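Long-range contacts in ribosome maturation protein SDO1 homolog (Methanothermobacter thermautotrophicus, PDB 2WBM), which probably takes part in ribosome maturation, as an RNA-binding, conformationally flexible archaeal homologue of the Shwachman-Bodian-Diamond syndrome protein: residues A65-F70 with D92-T97; V41-D46 with E61-V66; N134-L139 with K177-F182. All coordinates share one frame; numbering follows the deposited sequence.

Contact 1: residues A65-F70 with D92-T97; sequences AVQEVF and DPLEVT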
loop_
_atom_site.group_PDB
_atom_site.type_symbol
_atom_site.label_atom_id
_atom_site.label_comp_id
_atom_site.label_asym_id
_atom_site.label_seq_id
_atom_site.Cartn_x
_atom_site.Cartn_y
_atom_site.Cartn_z
ATOM N N ALA A 65 1.420 -6.523 19.988
ATOM C CA ALA A 65 0.241 -6.060 20.732
ATOM C C ALA A 65 0.496 -6.066 22.263
ATOM O O ALA A 65 0.033 -5.175 22.989
ATOM C CB ALA A 65 -0.949 -6.949 20.405
ATOM N N VAL A 66 1.202 -7.102 22.710
ATOM C CA VAL A 66 1.696 -7.236 24.095
ATOM C C VAL A 66 3.066 -7.894 24.005
ATOM O O VAL A 66 3.319 -8.697 23.100
ATOM C CB VAL A 66 0.757 -8.110 25.008
ATOM C CG1 VAL A 66 -0.554 -7.386 25.294
ATOM C CG2 VAL A 66 0.495 -9.492 24.375
ATOM N N GLN A 67 3.960 -7.564 24.933
ATOM C CA GLN A 67 5.305 -8.149 24.896
ATOM C C GLN A 67 5.330 -9.471 25.651
ATOM O O GLN A 67 5.949 -9.574 26.707
ATOM C CB GLN A 67 6.342 -7.170 25.468
ATOM C CG GLN A 67 6.397 -5.852 24.715
ATOM C CD GLN A 67 7.494 -4.928 25.231
ATOM O OE1 GLN A 67 8.202 -5.255 26.181
ATOM N NE2 GLN A 67 7.610 -3.751 24.625
ATOM N N GLU A 68 4.625 -10.467 25.115
ATOM C CA GLU A 68 4.523 -11.780 25.768
ATOM C C GLU A 68 4.625 -12.831 24.687
ATOM O O GLU A 68 4.119 -12.633 23.573
ATOM C CB GLU A 68 3.187 -11.955 26.489
ATOM C CG GLU A 68 2.945 -10.961 27.582
ATOM C CD GLU A 68 1.605 -11.192 28.256
ATOM O OE1 GLU A 68 0.583 -11.027 27.562
ATOM O OE2 GLU A 68 1.580 -11.517 29.458
ATOM N N VAL A 69 5.286 -13.934 25.007
ATOM C CA VAL A 69 5.391 -15.051 24.072
ATOM C C VAL A 69 4.461 -16.147 24.582
ATOM O O VAL A 69 4.542 -16.587 25.744
ATOM C CB VAL A 69 6.841 -15.561 23.923
ATOM C CG1 VAL A 69 6.878 -16.754 22.949
ATOM C CG2 VAL A 69 7.775 -14.424 23.422
ATOM N N PHE A 70 3.547 -16.569 23.711
ATOM C CA PHE A 70 2.559 -17.570 24.075
ATOM C C PHE A 70 2.932 -18.953 23.550
ATOM O O PHE A 70 3.616 -19.091 22.541
ATOM C CB PHE A 70 1.187 -17.189 23.481
ATOM C CG PHE A 70 0.622 -15.898 24.038
ATOM C CD1 PHE A 70 -0.221 -15.931 25.134
ATOM C CD2 PHE A 70 0.966 -14.657 23.460
ATOM C CE1 PHE A 70 -0.758 -14.729 25.674
ATOM C CE2 PHE A 70 0.462 -13.446 24.004
ATOM C CZ PHE A 70 -0.413 -13.495 25.098
ATOM N N ASP A 92 13.954 -13.303 26.347
ATOM C CA ASP A 92 13.504 -11.938 26.112
ATOM C C ASP A 92 12.498 -11.903 24.961
ATOM O O ASP A 92 12.865 -12.178 23.816
ATOM C CB ASP A 92 14.714 -11.042 25.791
ATOM C CG ASP A 92 14.345 -9.557 25.703
ATOM O OD1 ASP A 92 13.150 -9.230 25.535
ATOM O OD2 ASP A 92 15.261 -8.719 25.811
ATOM N N PRO A 93 11.229 -11.555 25.247
ATOM C CA PRO A 93 10.211 -11.486 24.171
ATOM C C PRO A 93 10.594 -10.560 23.013
ATOM O O PRO A 93 10.172 -10.797 21.882
ATOM C CB PRO A 93 8.983 -10.922 24.890
ATOM C CG PRO A 93 9.146 -11.408 26.298
ATOM C CD PRO A 93 10.640 -11.237 26.565
ATOM N N LEU A 94 11.388 -9.521 23.288
ATOM C CA LEU A 94 11.805 -8.597 22.228
ATOM C C LEU A 94 12.912 -9.206 21.358
ATOM O O LEU A 94 13.181 -8.716 20.265
ATOM C CB LEU A 94 12.230 -7.237 22.806
ATOM C CG LEU A 94 11.097 -6.482 23.538
ATOM C CD1 LEU A 94 11.560 -5.159 24.128
ATOM C CD2 LEU A 94 9.870 -6.266 22.628
ATOM N N GLU A 95 13.545 -10.266 21.855
ATOM C CA GLU A 95 14.577 -10.965 21.083
ATOM C C GLU A 95 13.991 -12.215 20.422
ATOM O O GLU A 95 14.437 -12.626 19.352
ATOM C CB GLU A 95 15.796 -11.304 21.950
ATOM C CG GLU A 95 16.595 -10.069 22.391
ATOM C CD GLU A 95 17.749 -10.381 23.336
ATOM O OE1 GLU A 95 17.913 -11.549 23.749
ATOM O OE2 GLU A 95 18.507 -9.443 23.674
ATOM N N VAL A 96 12.985 -12.807 21.050
ATOM C CA VAL A 96 12.309 -13.967 20.470
ATOM C C VAL A 96 11.421 -13.560 19.285
ATOM O O VAL A 96 11.384 -14.239 18.253
ATOM C CB VAL A 96 11.492 -14.722 21.542
ATOM C CG1 VAL A 96 10.588 -15.791 20.899
ATOM C CG2 VAL A 96 12.434 -15.352 22.567
ATOM N N THR A 97 10.693 -12.460 19.453
ATOM C CA THR A 97 9.698 -12.043 18.460
ATOM C C THR A 97 10.245 -11.853 17.023
ATOM O O THR A 97 9.593 -12.304 16.068
ATOM C CB THR A 97 8.916 -10.803 18.949
ATOM O OG1 THR A 97 8.138 -11.167 20.093
ATOM C CG2 THR A 97 8.008 -10.263 17.854
#
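Val69 meets Pro93 and Val96 through CG2, the branch that a chi1 of 179° sets anti to the carbonyl carbon and beside the backbone N. From there CG2 lies 4.0 Å from Pro93 CB and is equally close to CG1 of Val96, one turn further along helix 93-103. Gln67 and Leu94 make the second half of the contact. The glutamine chain runs out extended beyond CG, which stands anti to its carbonyl carbon (chi1 -59°), and passes obliquely across Leu94, bringing CD of Gln67 to 3.8 Å from CD2 of Leu94. Between these two pairs the inverse gamma turn centred on Gln67 presents its carbonyl to the proline ring, with Gln67 O 3.7 Å from Pro93 CG. Glu68 turns its charge aside to a salt bridge with Lys78.

The helix end is secured from within. Asp92, the N-cap, accepts from Leu94 N through OD1, which is approached from above the carboxylate plane, and Pro93 O is gripped by Thr97 N and Thr97 OG1 from opposite faces of its plane. Between the two segments themselves the contact rests on van der Waals packing, without a directional polar bond.

Contact 2: residues V41-D46 with E61-V66; sequences VLVDPD and EDVLAV
Val43 and Val63 lie side by side and point the same way, and the path along Val43 shows how strand end and helix end fit together. Its CB rests 3.6 Å from Val63 O and 3.7 Å from Val63 CG1. One bond further, Val43 CG1, placed anti to the carbonyl carbon by a chi1 of -62°, meets the same Val63 CG1 and comes within 4.2 Å of Leu64 CD2. That leucine methyl also reaches across to Val41, touching its CB at 3.7 Å, while Ala65 CB packs on Leu42 CB.

Two backbone bonds flank the pair Val43 and Leu64. Ala65 N donates to Leu42 O over 2.8 Å, and Asp44 N donates to Val63 O over 2.9 Å, nearly in line with the carbonyl; both are almost straight at the hydrogen (168°). A water adds a third link, accepting from Leu42 N and donating to Val66 O. Asp44 itself is the N-cap of helix 45-52, with OD1 bonded to Leu47 N and OD2 to His20. The backbone pairing amounts to a single antiparallel beta bridge, its residues a non-hydrogen-bonded pair, where strand 37-43, at the margin of the SBDS N-terminal domain sheet, meets the chain leaving helix 60-63.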
loop_
_atom_site.group_PDB
_atom_site.type_symbol
_atom_site.label_atom_id
_atom_site.label_comp_id
_atom_site.label_asym_id
_atom_site.label_seq_id
_atom_site.Cartn_x
_atom_site.Cartn_y
_atom_site.Cartn_z
ATOM N N VAL A 41 3.085 -15.035 18.993
ATOM C CA VAL A 41 2.949 -13.655 19.465
ATOM C C VAL A 41 1.775 -12.976 18.779
ATOM O O VAL A 41 1.380 -13.375 17.684
ATOM C CB VAL A 41 4.260 -12.828 19.238
ATOM C CG1 VAL A 41 5.339 -13.279 20.231
ATOM C CG2 VAL A 41 4.764 -12.928 17.759
ATOM N N LEU A 42 1.199 -11.977 19.446
ATOM C CA LEU A 42 0.066 -11.229 18.916
ATOM C C LEU A 42 0.620 -9.950 18.326
ATOM O O LEU A 42 1.310 -9.193 19.025
ATOM C CB LEU A 42 -0.927 -10.899 20.031
ATOM C CG LEU A 42 -1.724 -12.120 20.502
ATOM C CD1 LEU A 42 -2.463 -11.823 21.819
ATOM C CD2 LEU A 42 -2.712 -12.493 19.398
ATOM N N VAL A 43 0.342 -9.729 17.045
ATOM C CA VAL A 43 0.990 -8.650 16.296
ATOM C C VAL A 43 0.044 -7.847 15.402
ATOM O O VAL A 43 -0.989 -8.337 14.938
ATOM C CB VAL A 43 2.194 -9.176 15.414
ATOM C CG1 VAL A 43 3.306 -9.786 16.279
ATOM C CG2 VAL A 43 1.717 -10.176 14.344
ATOM N N ASP A 44 0.412 -6.589 15.169
ATOM C CA ASP A 44 -0.242 -5.746 14.188
ATOM C C ASP A 44 0.071 -6.343 12.806
ATOM O O ASP A 44 1.242 -6.505 12.470
ATOM C CB ASP A 44 0.333 -4.327 14.287
ATOM C CG ASP A 44 -0.332 -3.350 13.348
ATOM O OD1 ASP A 44 -0.294 -3.568 12.118
ATOM O OD2 ASP A 44 -0.858 -2.320 13.835
ATOM N N PRO A 45 -0.966 -6.677 12.013
ATOM C CA PRO A 45 -0.686 -7.405 10.769
ATOM C C PRO A 45 0.039 -6.536 9.734
ATOM O O PRO A 45 0.901 -7.044 8.997
ATOM C CB PRO A 45 -2.084 -7.799 10.268
ATOM C CG PRO A 45 -3.006 -6.777 10.859
ATOM C CD PRO A 45 -2.417 -6.513 12.237
ATOM N N ASP A 46 -0.290 -5.247 9.695
ATOM C CA ASP A 46 0.335 -4.331 8.735
ATOM C C ASP A 46 1.807 -4.146 9.104
ATOM O O ASP A 46 2.692 -4.255 8.258
ATOM C CB ASP A 46 -0.371 -2.980 8.734
ATOM C CG ASP A 46 -1.770 -3.051 8.154
ATOM O OD1 ASP A 46 -1.988 -3.790 7.168
ATOM O OD2 ASP A 46 -2.655 -2.350 8.683
ATOM N N GLU A 61 8.991 -3.464 18.909
ATOM C CA GLU A 61 8.112 -2.936 19.955
ATOM C C GLU A 61 6.804 -2.401 19.370
ATOM O O GLU A 61 5.752 -2.517 19.990
ATOM C CB GLU A 61 8.812 -1.856 20.784
ATOM C CG GLU A 61 9.960 -2.410 21.625
ATOM C CD GLU A 61 11.322 -2.344 20.930
ATOM O OE1 GLU A 61 11.382 -2.308 19.679
ATOM O OE2 GLU A 61 12.343 -2.328 21.652
ATOM N N ASP A 62 6.860 -1.845 18.166
ATOM C CA ASP A 62 5.641 -1.343 17.536
ATOM C C ASP A 62 4.796 -2.464 16.902
ATOM O O ASP A 62 3.595 -2.302 16.710
ATOM C CB ASP A 62 5.965 -0.233 16.549
ATOM C CG ASP A 62 6.518 1.018 17.249
ATOM O OD1 ASP A 62 6.128 1.302 18.409
ATOM O OD2 ASP A 62 7.353 1.700 16.650
ATOM N N VAL A 63 5.429 -3.585 16.587
ATOM C CA VAL A 63 4.733 -4.727 15.984
ATOM C C VAL A 63 3.865 -5.468 17.025
ATOM O O VAL A 63 2.735 -5.865 16.729
ATOM C CB VAL A 63 5.731 -5.707 15.319
ATOM C CG1 VAL A 63 5.001 -6.923 14.761
ATOM C CG2 VAL A 63 6.503 -5.021 14.203
ATOM N N LEU A 64 4.396 -5.633 18.239
ATOM C CA LEU A 64 3.739 -6.458 19.274
ATOM C C LEU A 64 2.533 -5.792 19.909
ATOM O O LEU A 64 2.617 -4.665 20.349
ATOM C CB LEU A 64 4.735 -6.824 20.380
ATOM C CG LEU A 64 5.740 -7.897 19.964
ATOM C CD1 LEU A 64 6.955 -7.835 20.870
ATOM C CD2 LEU A 64 5.106 -9.307 19.997
ATOM N N ALA A 65 1.420 -6.523 19.988
ATOM C CA ALA A 65 0.241 -6.060 20.732
ATOM C C ALA A 65 0.496 -6.066 22.263
ATOM O O ALA A 65 0.033 -5.175 22.989
ATOM C CB ALA A 65 -0.949 -6.949 20.405
ATOM N N VAL A 66 1.202 -7.102 22.710
ATOM C CA VAL A 66 1.696 -7.236 24.095
ATOM C C VAL A 66 3.066 -7.894 24.005
ATOM O O VAL A 66 3.319 -8.697 23.100
ATOM C CB VAL A 66 0.757 -8.110 25.008
ATOM C CG1 VAL A 66 -0.554 -7.386 25.294
ATOM C CG2 VAL A 66 0.495 -9.492 24.375
HETATM O O HOH W 1 2.363 -11.252 21.909
#

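Contact 3: residues N134-L139 with K177-F182; sequences NPQNGL and KIPIKF
Asn134 and Ile180 bring the two backbones closest, with their CA atoms 4.8 Å apart, yet no hydrogen bond spans the segments. The nearest approach to one is a CA-H...O contact, in which Asn134 CA faces Pro179 O at 3.5 Å with an angle of 159° at the hydrogen. Residues 134-139 double back on themselves: Asn134 N donates to Leu139 O, and Asn134 O receives both Asn137 N and Gly138 N. Two Asx turns follow in succession, Asn134 OD1 accepting from Gln136 N and Asn137 OD1 from Leu139 N. Residues 178-180, by contrast, are drawn out and lead into strand 181-191.

The side chains of Asn134 and Gln136 both meet the ring of Pro179. That of Asn134 runs alongside it; CG is anti to the backbone N (chi1 180°), an orientation that serves the Asx turn and also sets OD1 3.5 Å from Pro179 CB. Gln136 crosses the ring, its amide reaching CG of Pro179 with NE2 at 3.7 Å. Pro135 rests mainly on the main chain from Pro179 to Ile180, its CD 3.5 Å from Ile180 N, and its CG touches Lys181 CB more loosely at 4.4 Å. Lys181 carries its amine on to a salt bridge with Glu183.

The contact lies on the surface of domain II. Pro179 O receives His141 NE2, and a backbone bond between Lys181 and Ile133 pairs strand 132-133 with strand 181-191. Ile180 turns away from the loop, packing against helices 110-131, 143-152 and 163-174.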
loop_
_atom_site.group_PDB
_atom_site.type_symbol
_atom_site.label_atom_id
_atom_site.label_comp_id
_atom_site.label_asym_id
_atom_site.label_seq_id
_atom_site.Cartn_x
_atom_site.Cartn_y
_atom_site.Cartn_z
ATOM N N ASN A 134 -2.565 2.733 -20.487
ATOM C CA ASN A 134 -2.596 1.864 -21.640
ATOM C C ASN A 134 -1.498 2.393 -22.561
ATOM O O ASN A 134 -1.623 3.502 -23.078
ATOM C CB ASN A 134 -3.972 1.980 -22.307
ATOM C CG ASN A 134 -4.116 1.106 -23.537
ATOM O OD1 ASN A 134 -3.134 0.746 -24.188
ATOM N ND2 ASN A 134 -5.357 0.775 -23.874
ATOM N N PRO A 135 -0.403 1.620 -22.748
ATOM C CA PRO A 135 0.708 2.138 -23.559
ATOM C C PRO A 135 0.351 2.381 -25.025
ATOM O O PRO A 135 1.083 3.097 -25.713
ATOM C CB PRO A 135 1.792 1.057 -23.432
ATOM C CG PRO A 135 1.078 -0.168 -22.963
ATOM C CD PRO A 135 -0.077 0.318 -22.140
ATOM N N GLN A 136 -0.765 1.816 -25.486
ATOM C CA GLN A 136 -1.206 1.993 -26.876
ATOM C C GLN A 136 -1.757 3.393 -27.183
ATOM O O GLN A 136 -1.626 3.877 -28.307
ATOM C CB GLN A 136 -2.245 0.940 -27.257
ATOM C CG GLN A 136 -1.752 -0.500 -27.182
ATOM C CD GLN A 136 -2.859 -1.515 -27.430
ATOM O OE1 GLN A 136 -4.048 -1.190 -27.383
ATOM N NE2 GLN A 136 -2.468 -2.756 -27.689
ATOM N N ASN A 137 -2.382 4.032 -26.198
ATOM C CA ASN A 137 -2.963 5.359 -26.403
ATOM C C ASN A 137 -2.559 6.396 -25.348
ATOM O O ASN A 137 -2.926 7.567 -25.461
ATOM C CB ASN A 137 -4.493 5.278 -26.526
ATOM C CG ASN A 137 -5.167 4.696 -25.287
ATOM O OD1 ASN A 137 -4.573 4.601 -24.205
ATOM N ND2 ASN A 137 -6.427 4.307 -25.445
ATOM N N GLY A 138 -1.819 5.955 -24.330
ATOM C CA GLY A 138 -1.344 6.835 -23.256
ATOM C C GLY A 138 -2.370 7.172 -22.183
ATOM O O GLY A 138 -2.081 7.955 -21.265
ATOM N N LEU A 139 -3.557 6.576 -22.283
ATOM C CA LEU A 139 -4.685 6.902 -21.402
ATOM C C LEU A 139 -4.766 6.017 -20.144
ATOM O O LEU A 139 -4.214 4.916 -20.124
ATOM C CB LEU A 139 -6.002 6.816 -22.180
ATOM C CG LEU A 139 -6.168 7.752 -23.379
ATOM C CD1 LEU A 139 -7.461 7.440 -24.127
ATOM C CD2 LEU A 139 -6.110 9.224 -22.956
ATOM N N LYS A 177 -3.630 -9.797 -20.149
ATOM C CA LYS A 177 -5.053 -9.596 -20.408
ATOM C C LYS A 177 -5.350 -8.222 -21.005
ATOM O O LYS A 177 -6.188 -8.103 -21.898
ATOM C CB LYS A 177 -5.885 -9.843 -19.147
ATOM C CG LYS A 177 -5.720 -11.235 -18.546
ATOM C CD LYS A 177 -5.995 -12.348 -19.565
ATOM C CE LYS A 177 -5.916 -13.722 -18.907
ATOM N NZ LYS A 177 -5.922 -14.821 -19.912
ATOM N N ILE A 178 -4.652 -7.192 -20.527
ATOM C CA ILE A 178 -4.803 -5.839 -21.076
ATOM C C ILE A 178 -3.464 -5.151 -21.301
ATOM O O ILE A 178 -2.476 -5.497 -20.642
ATOM C CB ILE A 178 -5.688 -4.924 -20.185
ATOM C CG1 ILE A 178 -5.276 -5.005 -18.710
ATOM C CG2 ILE A 178 -7.159 -5.260 -20.397
ATOM C CD1 ILE A 178 -5.745 -3.816 -17.883
ATOM N N PRO A 179 -3.427 -4.179 -22.237
ATOM C CA PRO A 179 -2.209 -3.425 -22.485
ATOM C C PRO A 179 -2.001 -2.485 -21.319
ATOM O O PRO A 179 -2.833 -1.605 -21.091
ATOM C CB PRO A 179 -2.531 -2.624 -23.760
ATOM C CG PRO A 179 -3.789 -3.196 -24.300
ATOM C CD PRO A 179 -4.520 -3.753 -23.132
ATOM N N ILE A 180 -0.911 -2.669 -20.582
ATOM C CA ILE A 180 -0.733 -1.928 -19.331
ATOM C C ILE A 180 0.726 -1.766 -18.924
ATOM O O ILE A 180 1.544 -2.681 -19.091
ATOM C CB ILE A 180 -1.556 -2.574 -18.180
ATOM C CG1 ILE A 180 -1.613 -1.652 -16.955
ATOM C CG2 ILE A 180 -1.042 -3.996 -17.852
ATOM C CD1 ILE A 180 -2.724 -1.998 -15.977
ATOM N N LYS A 181 1.031 -0.592 -18.371
ATOM C CA LYS A 181 2.363 -0.240 -17.935
ATOM C C LYS A 181 2.202 0.851 -16.884
ATOM O O LYS A 181 1.314 1.686 -17.002
ATOM C CB LYS A 181 3.141 0.313 -19.130
ATOM C CG LYS A 181 4.636 0.466 -18.943
ATOM C CD LYS A 181 5.256 1.105 -20.190
ATOM C CE LYS A 181 6.767 1.266 -20.065
ATOM N NZ LYS A 181 7.152 2.292 -19.049
ATOM N N PHE A 182 3.053 0.837 -15.865
ATOM C CA PHE A 182 3.152 1.951 -14.924
ATOM C C PHE A 182 3.984 3.041 -15.584
ATOM O O PHE A 182 5.084 2.784 -16.080
ATOM C CB PHE A 182 3.818 1.506 -13.626
ATOM C CG PHE A 182 2.880 0.845 -12.646
ATOM C CD1 PHE A 182 1.626 0.392 -13.041
ATOM C CD2 PHE A 182 3.276 0.649 -11.332
ATOM C CE1 PHE A 182 0.765 -0.232 -12.132
ATOM C CE2 PHE A 182 2.421 0.024 -10.415
ATOM C CZ PHE A 182 1.166 -0.413 -10.824
#

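Overall arrangement
From the N terminus, the chain first closes contact 2, where residues 61-66 return to the end of strand 37-43 after helix 45-52. Contact 1 begins on the same residues, Ala65 and Val66 being common to both, and closes when helix 93-103 comes back to the loop. The two loops thus follow one another with a short overlap, neither nested in the other, and their interfaces touch: Thr97 packs on Val41 and Leu64. Together they tie sheet margin, loop and helix within the N-terminal domain. Contact 3 closes separately in domain II, bringing residues 177-182 back past two helices; its centre is about 47 Å from that of contact 1 and 40 Å from that of contact 2.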